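Local coordinates for N-acetylmuramoyl-L-alanine amidase (Mycobacteroides abscessus, PDB 7AGL), which probably hydrolyses the bond between N-acetylmuramic acid and L-alanine in peptidoglycan as a zinc-dependent cell-wall amidase, at residues S96-A101 / A173-V178; L60-Q65 / A206-I211; A74-D79 / E92-Y97. One frame throughout, in Å; residues are numbered along the deposited sequence.

Interaction 1 (S96-A101 / A173-V178); sequences SYNPDA and AQHPKV
The imidazole of H175 lies across the pyrrolidine ring of P99, whose CD stands over the middle of the imidazole face, 3.7 Å from the ring centroid and only 13° from its normal: a CH-pi contact of a proline methylene with an aromatic face. CG of H175 is anti to its own carbonyl carbon, which swings the ring toward the loop that follows helix 87-96. There NE2 gives a weak, bent hydrogen bond to OD1 of N98, 3.1 Å long with 132° at the hydrogen; the amide and ring planes stand 63° apart. N98 has just left the helix with positive phi; with its CG anti to the backbone N, the amide turns back toward the ring although its CB points away. CD2 of H175 also comes within 3.3 Å of the carbonyl O of P99. Two neighbouring parallel strands of the central sheet, 101-108 and 177-184, start just here, and H106 on the first of them is a zinc ligand. P176 rests its CD 3.7 Å from the carbonyl O of D100, while the P176 carbonyl O receives a CA-H...O contact from A101 CA at 3.5 Å, next to the regular backbone bond between P176 and V102. With V178 the parallel pairing is established, as its backbone bonds to V102 and S104.

Interaction 2 (L60-Q65 / A206-I211); sequences LLIRQQ and AVVQGI
The carboxamide of Q65 is the one flat group to meet the opposite helix, and it does so through its oxygen. V208 CG2 lies off the amide plane, to one side and displaced toward OE1, at 3.4 Å from that oxygen. V208 CB lies off the same side, at 3.7 Å from OE1. The meeting is therefore a van der Waals one, a carbonyl oxygen against an isopropyl group. Q65 was deposited in two conformers, so this detail is doubtful. In the conformer described, the chain runs extended beyond CG.

The firmer part of the contact is apolar, and I62 illustrates how a branched side chain shares itself between neighbours. Its chi1 of -65° sets CG2 anti to the backbone N and places the longer CG1 arm beside the backbone N, anti to the carbonyl carbon. The end of that arm, CD1, meets V207 CG1 at 3.8 Å, the two side chains crossing at about a right angle. CG2 lies against V208 CG2 at 3.9 Å, where the side chains slide past each other in opposite directions, and more loosely approaches I211 CD1 at 4.4 Å. V207, V208 and I211 thus form one apolar strip along helix 197-215. The axes of the two short segments approach to 9.8 Å and cross at -48°, close to the value expected for i±4/i±4 ridges-into-grooves packing.

Both helices lie on the same side of the sheet: I62 also touches L12, and I211 touches V10, both in strand 9-14. Helix 132-147 packs against helix 197-215, M141 on V207 and I211, L145 on A206 and V207, while helix 51-68 begins at the zinc ligand E51.

Interaction 3 (A74-D79 / E92-Y97); sequences AMTRGD and EIENSY
A74 places its methyl over one face of the Y97 ring: CB is 3.6 Å from the ring centroid, 18° off the normal, and leans toward the CE2-CZ side. Y97 reaches this position with its CG anti to the carbonyl carbon (chi1 -73°), which carries the ring from the end of the helix back to the strand. At M75 the link is made by a water, which donates to the M75 carbonyl O at 2.9 Å and lies 2.6 Å from Y97 OH, in the plane of the ring and at its edge. The phenol is thus held from two directions, through its face and through its hydroxyl. Strand 72-75, helix 87-96 and strand 101-108 form a beta-alpha-beta crossover that steps over strand 9-14, which lies between the two parallel strands in the sheet, and this contact lays the helix against the outermost of them. At T76, chi1 of 55° turns OG1 to a hydrogen bond with D13 of strand 9-14, and CG2 is left for E94, 3.6 Å from OE2 and 3.7 Å from CG. The methyl thereby packs alongside a buried glutamate whose other oxygen, OE1, forms a salt bridge with K177. I93 approaches more loosely, its CD1 4.3 Å from the T76 carbonyl O.

Followed from the N terminus, the chain first supplies 60-65 on helix 51-68, then passes into strand 72-75, where M75 packs against L60 and so joins interaction 2 to interaction 3. Interaction 3 closes the shortest loop, from 74-79 to helix 87-96. Interaction 1 takes over where it ends, sharing S96 and Y97, and closes a longer loop to the start of strand 177-184; the two also meet where the backbone N of Q174 probably hydrogen-bonds to N95. Interaction 2 shuts last, at 206-211, and encloses both of the others. Together they join the outer strand 72-75, the inner strands 101-108 and 177-184, and helices 51-68, 87-96 and 197-215.

Interaction 1 (S96-A101 / A173-V178)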
# COMPACT_ATOMS: atom_id res chain seq x y z
N SER A 96 13.69 9.19 -2.62
CA SER A 96 15.05 9.49 -2.18
C SER A 96 15.92 8.25 -2.02
O SER A 96 17.15 8.37 -1.97
CB SER A 96 15.02 10.28 -0.86
OG SER A 96 14.78 9.43 0.26
N TYR A 97 15.33 7.06 -1.95
CA TYR A 97 16.10 5.83 -1.79
C TYR A 97 16.49 5.18 -3.12
O TYR A 97 17.11 4.11 -3.11
CB TYR A 97 15.33 4.83 -0.94
CG TYR A 97 15.28 5.18 0.53
CD1 TYR A 97 16.38 4.95 1.35
CD2 TYR A 97 14.13 5.74 1.11
CE1 TYR A 97 16.36 5.27 2.70
CE2 TYR A 97 14.09 6.04 2.47
CZ TYR A 97 15.21 5.81 3.26
OH TYR A 97 15.19 6.12 4.61
N ASN A 98 16.16 5.80 -4.26
CA ASN A 98 16.34 5.17 -5.57
C ASN A 98 15.89 3.71 -5.57
O ASN A 98 16.63 2.83 -6.04
CB ASN A 98 17.80 5.29 -6.01
CG ASN A 98 17.97 5.08 -7.50
OD1 ASN A 98 17.01 5.19 -8.27
ND2 ASN A 98 19.20 4.78 -7.93
N PRO A 99 14.69 3.40 -5.09
CA PRO A 99 14.30 2.00 -4.92
C PRO A 99 14.02 1.29 -6.25
O PRO A 99 13.64 1.90 -7.25
CB PRO A 99 13.03 2.09 -4.08
CG PRO A 99 12.42 3.39 -4.49
CD PRO A 99 13.60 4.31 -4.70
N ASP A 100 14.17 -0.03 -6.20
CA ASP A 100 13.77 -0.86 -7.32
C ASP A 100 12.26 -1.08 -7.35
O ASP A 100 11.70 -1.34 -8.42
CB ASP A 100 14.51 -2.20 -7.23
CG ASP A 100 16.02 -2.02 -7.35
OD1 ASP A 100 16.49 -1.66 -8.45
OD2 ASP A 100 16.74 -2.19 -6.34
N ALA A 101 11.60 -0.99 -6.19
CA ALA A 101 10.16 -1.17 -6.06
C ALA A 101 9.68 -0.52 -4.76
O ALA A 101 10.41 -0.49 -3.77
CB ALA A 101 9.76 -2.66 -6.08
N ALA A 173 5.21 9.08 -8.00
CA ALA A 173 6.23 8.04 -7.97
C ALA A 173 7.21 8.19 -9.12
O ALA A 173 6.81 8.38 -10.27
CB ALA A 173 5.57 6.66 -8.03
N GLN A 174 8.51 8.10 -8.81
CA GLN A 174 9.56 8.06 -9.83
C GLN A 174 10.13 6.65 -10.04
O GLN A 174 11.07 6.48 -10.83
CB GLN A 174 10.69 9.04 -9.45
CG GLN A 174 10.21 10.48 -9.32
CD GLN A 174 9.70 11.03 -10.65
OE1 GLN A 174 10.31 10.82 -11.69
NE2 GLN A 174 8.57 11.72 -10.61
N HIS A 175 9.58 5.65 -9.36
CA HIS A 175 10.04 4.27 -9.41
C HIS A 175 8.81 3.39 -9.40
O HIS A 175 7.72 3.85 -9.05
CB HIS A 175 10.95 3.96 -8.21
CG HIS A 175 12.12 4.89 -8.14
ND1 HIS A 175 12.06 6.11 -7.49
CD2 HIS A 175 13.33 4.84 -8.74
CE1 HIS A 175 13.21 6.74 -7.64
NE2 HIS A 175 14.00 6.00 -8.39
N PRO A 176 8.93 2.12 -9.80
CA PRO A 176 7.74 1.26 -9.85
C PRO A 176 7.09 1.16 -8.48
O PRO A 176 7.74 0.90 -7.46
CB PRO A 176 8.29 -0.09 -10.33
CG PRO A 176 9.54 0.25 -11.07
CD PRO A 176 10.13 1.40 -10.29
N LYS A 177 5.78 1.38 -8.45
CA LYS A 177 5.07 1.49 -7.18
C LYS A 177 3.65 0.96 -7.34
O LYS A 177 3.02 1.19 -8.37
CB LYS A 177 5.05 2.94 -6.67
CG LYS A 177 4.27 3.11 -5.35
CD LYS A 177 4.28 4.55 -4.87
CE LYS A 177 3.55 4.67 -3.55
NZ LYS A 177 3.72 6.05 -2.95
N VAL A 178 3.16 0.27 -6.32
CA VAL A 178 1.76 -0.11 -6.25
C VAL A 178 1.25 0.22 -4.86
O VAL A 178 2.02 0.29 -3.89
CB VAL A 178 1.53 -1.61 -6.60
CG1 VAL A 178 1.93 -1.89 -8.04
CG2 VAL A 178 2.29 -2.52 -5.63

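Interaction 2 (L60-Q65 / A206-I211)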
# COMPACT_ATOMS: atom_id res chain seq x y z
N LEU A 60 5.58 -4.04 9.07
CA LEU A 60 6.70 -4.56 9.87
C LEU A 60 7.01 -6.01 9.50
O LEU A 60 8.17 -6.42 9.45
CB LEU A 60 6.41 -4.45 11.37
CG LEU A 60 6.26 -3.03 11.92
CD1 LEU A 60 6.05 -3.10 13.42
CD2 LEU A 60 7.48 -2.19 11.59
N LEU A 61 5.97 -6.81 9.25
CA LEU A 61 6.18 -8.20 8.88
C LEU A 61 6.76 -8.32 7.48
O LEU A 61 7.65 -9.16 7.25
CB LEU A 61 4.86 -8.98 8.99
CG LEU A 61 4.25 -9.03 10.39
CD1 LEU A 61 2.86 -9.64 10.29
CD2 LEU A 61 5.13 -9.84 11.35
N ILE A 62 6.28 -7.51 6.54
CA ILE A 62 6.88 -7.47 5.20
C ILE A 62 8.36 -7.13 5.29
O ILE A 62 9.20 -7.80 4.67
CB ILE A 62 6.13 -6.48 4.30
CG1 ILE A 62 4.69 -6.94 4.07
CG2 ILE A 62 6.85 -6.35 2.96
CD1 ILE A 62 3.81 -5.85 3.45
N ARG A 63 8.70 -6.08 6.05
CA ARG A 63 10.09 -5.64 6.15
C ARG A 63 10.98 -6.75 6.68
O ARG A 63 12.05 -7.02 6.13
CB ARG A 63 10.22 -4.41 7.06
CG ARG A 63 11.60 -3.73 6.87
CD ARG A 63 12.45 -3.48 8.14
NE ARG A 63 12.26 -4.43 9.24
CZ ARG A 63 13.14 -5.36 9.62
NH1 ARG A 63 14.29 -5.52 8.98
NH2 ARG A 63 12.86 -6.14 10.66
N GLN A 64 10.53 -7.42 7.74
CA GLN A 64 11.32 -8.49 8.33
C GLN A 64 11.60 -9.61 7.33
O GLN A 64 12.72 -10.12 7.25
CB GLN A 64 10.60 -9.03 9.56
CG GLN A 64 11.39 -10.00 10.41
CD GLN A 64 10.54 -10.63 11.50
OE1 GLN A 64 9.31 -10.50 11.50
NE2 GLN A 64 11.18 -11.33 12.44
N GLN A 65 10.58 -9.99 6.55
CA GLN A 65 10.77 -11.06 5.57
C GLN A 65 11.71 -10.63 4.46
O GLN A 65 12.58 -11.40 4.03
CB GLN A 65 9.41 -11.47 5.00
CG GLN A 65 8.44 -12.03 6.03
CD GLN A 65 7.04 -12.27 5.47
OE1 GLN A 65 6.88 -12.58 4.29
NE2 GLN A 65 6.03 -12.11 6.31
N ALA A 206 2.23 -12.92 1.23
CA ALA A 206 1.72 -12.82 -0.13
C ALA A 206 2.27 -11.59 -0.83
O ALA A 206 2.67 -11.66 -2.00
CB ALA A 206 0.19 -12.78 -0.11
N VAL A 207 2.31 -10.45 -0.13
CA VAL A 207 2.92 -9.25 -0.70
C VAL A 207 4.38 -9.50 -1.03
O VAL A 207 4.87 -9.12 -2.10
CB VAL A 207 2.75 -8.07 0.28
CG1 VAL A 207 3.58 -6.85 -0.17
CG2 VAL A 207 1.26 -7.72 0.38
N VAL A 208 5.11 -10.16 -0.11
CA VAL A 208 6.51 -10.47 -0.37
C VAL A 208 6.65 -11.33 -1.63
O VAL A 208 7.54 -11.10 -2.45
CB VAL A 208 7.16 -11.13 0.86
CG1 VAL A 208 8.51 -11.75 0.50
CG2 VAL A 208 7.34 -10.09 1.96
N GLN A 209 5.78 -12.33 -1.79
CA GLN A 209 5.83 -13.14 -3.01
C GLN A 209 5.65 -12.28 -4.26
O GLN A 209 6.32 -12.48 -5.27
CB GLN A 209 4.77 -14.25 -2.96
CG GLN A 209 5.19 -15.39 -2.06
CD GLN A 209 4.05 -16.35 -1.73
OE1 GLN A 209 2.89 -16.10 -2.03
NE2 GLN A 209 4.40 -17.45 -1.08
N GLY A 210 4.76 -11.28 -4.19
CA GLY A 210 4.60 -10.37 -5.31
C GLY A 210 5.83 -9.53 -5.57
O GLY A 210 6.22 -9.31 -6.73
N ILE A 211 6.45 -9.01 -4.51
CA ILE A 211 7.69 -8.25 -4.67
C ILE A 211 8.78 -9.12 -5.28
O ILE A 211 9.46 -8.73 -6.24
CB ILE A 211 8.12 -7.66 -3.31
CG1 ILE A 211 7.09 -6.65 -2.80
CG2 ILE A 211 9.50 -7.03 -3.42
CD1 ILE A 211 7.35 -6.21 -1.37

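Interaction 3 (A74-D79 / E92-Y97)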
# COMPACT_ATOMS: atom_id res chain seq x y z
N ALA A 74 13.38 0.25 3.51
CA ALA A 74 13.10 1.47 4.25
C ALA A 74 11.60 1.61 4.39
O ALA A 74 10.83 0.94 3.69
CB ALA A 74 13.71 2.70 3.56
N MET A 75 11.18 2.47 5.31
CA MET A 75 9.78 2.74 5.58
C MET A 75 9.55 4.24 5.56
O MET A 75 10.48 5.03 5.74
CB MET A 75 9.34 2.17 6.94
CG MET A 75 9.44 0.65 7.04
SD MET A 75 8.85 0.03 8.63
CE MET A 75 9.79 1.02 9.81
N THR A 76 8.29 4.62 5.35
CA THR A 76 7.90 6.03 5.29
C THR A 76 7.43 6.59 6.63
O THR A 76 7.15 7.79 6.71
CB THR A 76 6.76 6.22 4.29
OG1 THR A 76 5.69 5.32 4.65
CG2 THR A 76 7.22 5.92 2.88
N ARG A 77 7.30 5.77 7.67
CA ARG A 77 7.07 6.30 9.00
C ARG A 77 7.69 5.37 10.03
O ARG A 77 8.02 4.22 9.73
CB ARG A 77 5.57 6.51 9.31
CG ARG A 77 4.72 5.25 9.31
CD ARG A 77 3.32 5.61 9.75
NE ARG A 77 2.26 4.69 9.32
CZ ARG A 77 1.42 4.06 10.14
NH1 ARG A 77 1.55 4.14 11.48
NH2 ARG A 77 0.45 3.33 9.62
N GLY A 78 7.85 5.90 11.24
CA GLY A 78 8.61 5.25 12.29
C GLY A 78 7.81 4.86 13.52
O GLY A 78 8.38 4.34 14.48
N ASP A 79 6.50 5.07 13.50
CA ASP A 79 5.69 4.72 14.66
C ASP A 79 4.24 4.60 14.25
O ASP A 79 3.85 4.96 13.14
CB ASP A 79 5.84 5.76 15.77
CG ASP A 79 5.24 7.11 15.39
OD1 ASP A 79 3.99 7.20 15.29
OD2 ASP A 79 6.03 8.06 15.20
N GLU A 92 8.19 11.65 -1.67
CA GLU A 92 9.54 12.20 -1.72
C GLU A 92 10.52 11.29 -0.98
O GLU A 92 11.62 11.01 -1.48
CB GLU A 92 9.57 13.61 -1.13
CG GLU A 92 11.00 14.15 -0.89
CD GLU A 92 11.08 15.50 -0.16
OE1 GLU A 92 10.04 16.02 0.31
OE2 GLU A 92 12.19 16.06 -0.07
N ILE A 93 10.13 10.82 0.21
CA ILE A 93 10.98 9.91 0.97
C ILE A 93 11.24 8.64 0.18
O ILE A 93 12.38 8.18 0.06
CB ILE A 93 10.35 9.60 2.35
CG1 ILE A 93 10.37 10.83 3.28
CG2 ILE A 93 11.06 8.41 2.99
CD1 ILE A 93 9.38 10.70 4.42
N GLU A 94 10.18 8.06 -0.40
CA GLU A 94 10.35 6.86 -1.23
C GLU A 94 11.34 7.11 -2.35
O GLU A 94 12.26 6.31 -2.57
CB GLU A 94 9.00 6.42 -1.79
CG GLU A 94 8.05 5.90 -0.73
CD GLU A 94 6.59 5.97 -1.15
OE1 GLU A 94 6.30 6.40 -2.30
OE2 GLU A 94 5.72 5.60 -0.33
N ASN A 95 11.15 8.20 -3.09
CA ASN A 95 12.00 8.47 -4.25
C ASN A 95 13.45 8.67 -3.83
O ASN A 95 14.37 8.32 -4.59
CB ASN A 95 11.47 9.69 -5.01
CG ASN A 95 10.17 9.40 -5.72
OD1 ASN A 95 9.89 8.25 -6.11
ND2 ASN A 95 9.35 10.43 -5.89
N SER A 96 13.69 9.19 -2.62
CA SER A 96 15.05 9.49 -2.18
C SER A 96 15.92 8.25 -2.02
O SER A 96 17.15 8.37 -1.97
CB SER A 96 15.02 10.28 -0.86
OG SER A 96 14.78 9.43 0.26
N TYR A 97 15.33 7.06 -1.95
CA TYR A 97 16.10 5.83 -1.79
C TYR A 97 16.49 5.18 -3.12
O TYR A 97 17.11 4.11 -3.11
CB TYR A 97 15.33 4.83 -0.94
CG TYR A 97 15.28 5.18 0.53
CD1 TYR A 97 16.38 4.95 1.35
CD2 TYR A 97 14.13 5.74 1.11
CE1 TYR A 97 16.36 5.27 2.70
CE2 TYR A 97 14.09 6.04 2.47
CZ TYR A 97 15.21 5.81 3.26
OH TYR A 97 15.19 6.12 4.61
O HOH W 1 12.84 6.69 5.62